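PDB 7A9J: Cfl from Pectobacterium brasiliense, which probably activates coronafacic acid and related carboxylic acids with ATP for amide formation, as a ligase of the AMP-binding enzyme family. Local coordinates for residues A[444-456]-A[467-479]. The protein carries 1 engineered substitution. Residues are numbered along the deposited sequence; the frame is centred on the assembly and turned at random.
Sequences LIQHADIAASVVF and IIALIQPQKNHSL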
# COMPACT_ATOMS: atom_id res chain seq x y z
N LEU A 444 24.09 2.67 12.79
CA LEU A 444 24.90 1.45 12.82
C LEU A 444 25.13 0.91 11.43
O LEU A 444 26.27 0.60 11.04
CB LEU A 444 24.21 0.40 13.69
CG LEU A 444 24.29 0.64 15.19
CD1 LEU A 444 23.33 -0.28 15.91
CD2 LEU A 444 25.72 0.45 15.71
N ILE A 445 24.06 0.80 10.64
CA ILE A 445 24.19 0.18 9.33
C ILE A 445 25.09 0.98 8.35
O ILE A 445 25.57 0.42 7.36
CB ILE A 445 22.78 -0.07 8.77
CG1 ILE A 445 22.82 -1.11 7.64
CG2 ILE A 445 22.18 1.22 8.23
CD1 ILE A 445 21.49 -1.32 6.96
N GLN A 446 25.35 2.27 8.61
CA GLN A 446 26.27 3.01 7.75
C GLN A 446 27.68 2.45 7.82
O GLN A 446 28.46 2.63 6.87
CB GLN A 446 26.30 4.50 8.12
CG GLN A 446 24.95 5.18 8.07
CD GLN A 446 24.17 4.79 6.83
OE1 GLN A 446 24.70 4.82 5.72
NE2 GLN A 446 22.93 4.35 7.04
N HIS A 447 28.03 1.78 8.92
CA HIS A 447 29.36 1.19 9.02
C HIS A 447 29.53 0.13 7.94
O HIS A 447 28.61 -0.63 7.63
CB HIS A 447 29.57 0.60 10.41
CG HIS A 447 31.01 0.51 10.78
ND1 HIS A 447 31.79 -0.59 10.48
CD2 HIS A 447 31.83 1.40 11.38
CE1 HIS A 447 33.02 -0.38 10.90
NE2 HIS A 447 33.07 0.82 11.45
N ALA A 448 30.72 0.12 7.33
CA ALA A 448 31.00 -0.82 6.25
C ALA A 448 30.95 -2.27 6.72
O ALA A 448 30.56 -3.16 5.96
CB ALA A 448 32.35 -0.51 5.62
N ASP A 449 31.33 -2.53 7.97
CA ASP A 449 31.36 -3.88 8.49
C ASP A 449 30.02 -4.36 9.04
O ASP A 449 29.92 -5.52 9.44
CB ASP A 449 32.44 -3.99 9.58
CG ASP A 449 33.82 -3.64 9.07
OD1 ASP A 449 34.15 -4.03 7.93
OD2 ASP A 449 34.58 -2.96 9.80
N ILE A 450 28.99 -3.51 9.06
CA ILE A 450 27.69 -3.88 9.64
C ILE A 450 26.69 -4.07 8.51
O ILE A 450 26.33 -3.12 7.82
CB ILE A 450 27.19 -2.83 10.64
CG1 ILE A 450 28.13 -2.76 11.84
CG2 ILE A 450 25.78 -3.17 11.08
CD1 ILE A 450 27.72 -1.76 12.87
N ALA A 451 26.22 -5.31 8.35
CA ALA A 451 25.23 -5.58 7.31
C ALA A 451 23.83 -5.18 7.75
O ALA A 451 23.05 -4.67 6.95
CB ALA A 451 25.25 -7.07 6.96
N ALA A 452 23.49 -5.43 9.01
CA ALA A 452 22.15 -5.18 9.47
C ALA A 452 22.21 -5.08 10.98
O ALA A 452 23.20 -5.49 11.61
CB ALA A 452 21.17 -6.28 9.05
N SER A 453 21.16 -4.54 11.55
CA SER A 453 21.16 -4.31 12.98
C SER A 453 19.73 -4.10 13.43
O SER A 453 18.91 -3.58 12.68
CB SER A 453 22.03 -3.10 13.34
OG SER A 453 21.84 -2.78 14.70
N VAL A 454 19.43 -4.53 14.66
CA VAL A 454 18.16 -4.23 15.30
C VAL A 454 18.48 -3.80 16.74
O VAL A 454 19.27 -4.47 17.42
CB VAL A 454 17.20 -5.43 15.32
CG1 VAL A 454 15.93 -5.09 16.08
CG2 VAL A 454 16.80 -5.88 13.90
N VAL A 455 17.89 -2.68 17.19
CA VAL A 455 18.14 -2.13 18.53
C VAL A 455 16.86 -2.24 19.36
O VAL A 455 15.77 -1.98 18.85
CB VAL A 455 18.65 -0.68 18.45
CG1 VAL A 455 18.71 -0.01 19.85
CG2 VAL A 455 20.00 -0.61 17.77
N PHE A 456 16.98 -2.67 20.62
CA PHE A 456 15.82 -2.80 21.49
C PHE A 456 16.31 -2.64 22.93
O PHE A 456 17.51 -2.50 23.19
CB PHE A 456 15.13 -4.16 21.36
CG PHE A 456 16.06 -5.37 21.57
CD1 PHE A 456 16.77 -5.90 20.51
CD2 PHE A 456 16.19 -6.00 22.85
CE1 PHE A 456 17.61 -6.99 20.67
CE2 PHE A 456 17.02 -7.15 23.01
CZ PHE A 456 17.73 -7.62 21.94
N ILE A 467 19.96 -0.62 26.67
CA ILE A 467 19.88 -0.74 25.21
C ILE A 467 20.76 -1.86 24.71
O ILE A 467 21.96 -1.91 25.02
CB ILE A 467 20.26 0.59 24.54
CG1 ILE A 467 19.24 1.66 24.96
CG2 ILE A 467 20.32 0.44 22.98
CD1 ILE A 467 19.60 3.04 24.44
N ILE A 468 20.18 -2.75 23.92
CA ILE A 468 20.90 -3.86 23.31
C ILE A 468 20.93 -3.63 21.80
O ILE A 468 19.90 -3.26 21.20
CB ILE A 468 20.20 -5.20 23.63
CG1 ILE A 468 19.87 -5.29 25.14
CG2 ILE A 468 21.01 -6.37 23.05
CD1 ILE A 468 21.07 -5.21 26.11
N ALA A 469 22.06 -3.90 21.17
CA ALA A 469 22.12 -3.85 19.70
C ALA A 469 22.40 -5.25 19.17
O ALA A 469 23.43 -5.85 19.51
CB ALA A 469 23.21 -2.88 19.22
N LEU A 470 21.50 -5.75 18.33
CA LEU A 470 21.80 -6.92 17.53
C LEU A 470 22.54 -6.48 16.27
O LEU A 470 22.05 -5.63 15.53
CB LEU A 470 20.49 -7.65 17.22
CG LEU A 470 20.39 -9.12 16.84
CD1 LEU A 470 21.28 -9.94 17.76
CD2 LEU A 470 18.93 -9.54 17.03
N ILE A 471 23.74 -7.02 16.06
CA ILE A 471 24.64 -6.59 14.98
C ILE A 471 24.87 -7.77 14.04
O ILE A 471 25.37 -8.82 14.47
CB ILE A 471 25.99 -6.11 15.53
CG1 ILE A 471 25.83 -4.97 16.54
CG2 ILE A 471 26.93 -5.72 14.37
CD1 ILE A 471 25.36 -3.69 15.93
N GLN A 472 24.57 -7.58 12.76
CA GLN A 472 24.86 -8.61 11.76
C GLN A 472 26.05 -8.18 10.93
O GLN A 472 25.92 -7.24 10.12
CB GLN A 472 23.64 -8.88 10.86
CG GLN A 472 23.91 -9.85 9.71
CD GLN A 472 22.67 -10.10 8.87
OE1 GLN A 472 21.60 -10.45 9.40
NE2 GLN A 472 22.80 -9.89 7.57
N PRO A 473 27.22 -8.80 11.10
CA PRO A 473 28.40 -8.36 10.37
C PRO A 473 28.24 -8.55 8.87
O PRO A 473 27.60 -9.49 8.40
CB PRO A 473 29.52 -9.25 10.93
CG PRO A 473 29.02 -9.62 12.30
CD PRO A 473 27.55 -9.82 12.11
N GLN A 474 28.82 -7.61 8.13
CA GLN A 474 28.79 -7.57 6.67
C GLN A 474 29.72 -8.62 6.09
O GLN A 474 30.52 -9.25 6.80
CB GLN A 474 29.17 -6.17 6.17
CG GLN A 474 28.84 -5.83 4.70
CD GLN A 474 27.40 -6.14 4.30
OE1 GLN A 474 27.03 -7.31 4.15
NE2 GLN A 474 26.60 -5.09 4.13
N LYS A 475 29.58 -8.82 4.78
CA LYS A 475 30.54 -9.52 3.93
C LYS A 475 30.86 -10.89 4.55
O LYS A 475 30.02 -11.52 5.18
CB LYS A 475 31.76 -8.63 3.67
CG LYS A 475 31.49 -7.32 2.92
CD LYS A 475 32.71 -6.39 2.93
CE LYS A 475 33.42 -6.40 4.29
NZ LYS A 475 32.58 -5.90 5.41
N ASN A 476 32.10 -11.33 4.33
CA ASN A 476 32.72 -12.45 5.02
C ASN A 476 33.74 -11.91 6.02
O ASN A 476 34.85 -12.44 6.16
CB ASN A 476 33.38 -13.40 4.01
CG ASN A 476 34.10 -12.65 2.90
OD1 ASN A 476 34.47 -11.49 3.07
ND2 ASN A 476 34.29 -13.30 1.76
N HIS A 477 33.37 -10.84 6.71
CA HIS A 477 34.30 -9.96 7.40
C HIS A 477 34.22 -10.12 8.91
O HIS A 477 33.25 -10.63 9.47
CB HIS A 477 34.02 -8.50 7.04
CG HIS A 477 35.19 -7.59 7.29
ND1 HIS A 477 35.22 -6.68 8.32
CD2 HIS A 477 36.38 -7.48 6.65
CE1 HIS A 477 36.37 -6.03 8.29
NE2 HIS A 477 37.09 -6.49 7.29
N SER A 478 35.27 -9.64 9.57
CA SER A 478 35.36 -9.62 11.02
C SER A 478 35.03 -8.22 11.54
O SER A 478 35.23 -7.22 10.84
CB SER A 478 36.75 -10.04 11.50
OG SER A 478 37.74 -9.13 11.06
N LEU A 479 34.51 -8.17 12.76
CA LEU A 479 34.11 -6.90 13.35
C LEU A 479 34.17 -7.02 14.86
O LEU A 479 33.58 -7.94 15.44
CB LEU A 479 32.70 -6.53 12.90
CG LEU A 479 32.12 -5.28 13.57
CD1 LEU A 479 33.08 -4.10 13.46
CD2 LEU A 479 30.77 -4.97 12.93
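Phe456 lies over Ile468 at the well-packed end of an antiparallel beta hairpin. Its chi1 of 55°, with CG between the backbone N and the carbonyl carbon, turns the ring toward Ile468, and CE2 and CZ rest on CB and CG2 of that residue. Ile468 CB sits 4.0 Å from the centroid of the Phe456 ring, a CH-pi contact over one face. Two backbone bonds join the same pair, and Ile468 N reaches Phe456 O at 2.8 Å. Val454 and Leu470 follow on this face, which helix 517-522 covers in part. On the other face Val455 CG1 meets Ile467 CG2 at 3.5 Å. There Ile471 CD1 touches Leu444 CD1. The two side chains cross at about a right angle, and Leu444 also touches Ile484 of helix 481-491. Ser453 OG donates to Leu470 O, so this carbonyl holds both the hydroxyl and Val454 N.

A classic beta bulge interrupts the ladder further along. Ala451 N (2.6 Å) and Ala452 N both bond to Gln472 O, the first nearly along the C=O axis and the second on a lone pair. Beyond it Gln474 N binds Asp449 O at 2.7 Å. The Gln474 amide lies against Ala451 CB, and its OE1 also accepts from Lys475 N.

The exposed end is looser. Leu479 CD2 still packs on Ile450 CG1 at 3.6 Å. Lys475 NZ makes a long salt bridge to Asp449 OD1 (3.5 Å). His477 is poorly ordered beside the same carboxylate. At this end the short Gln474-Asp449 backbone bond and the Leu479 packing carry the contact, while the charged groups probably add little order.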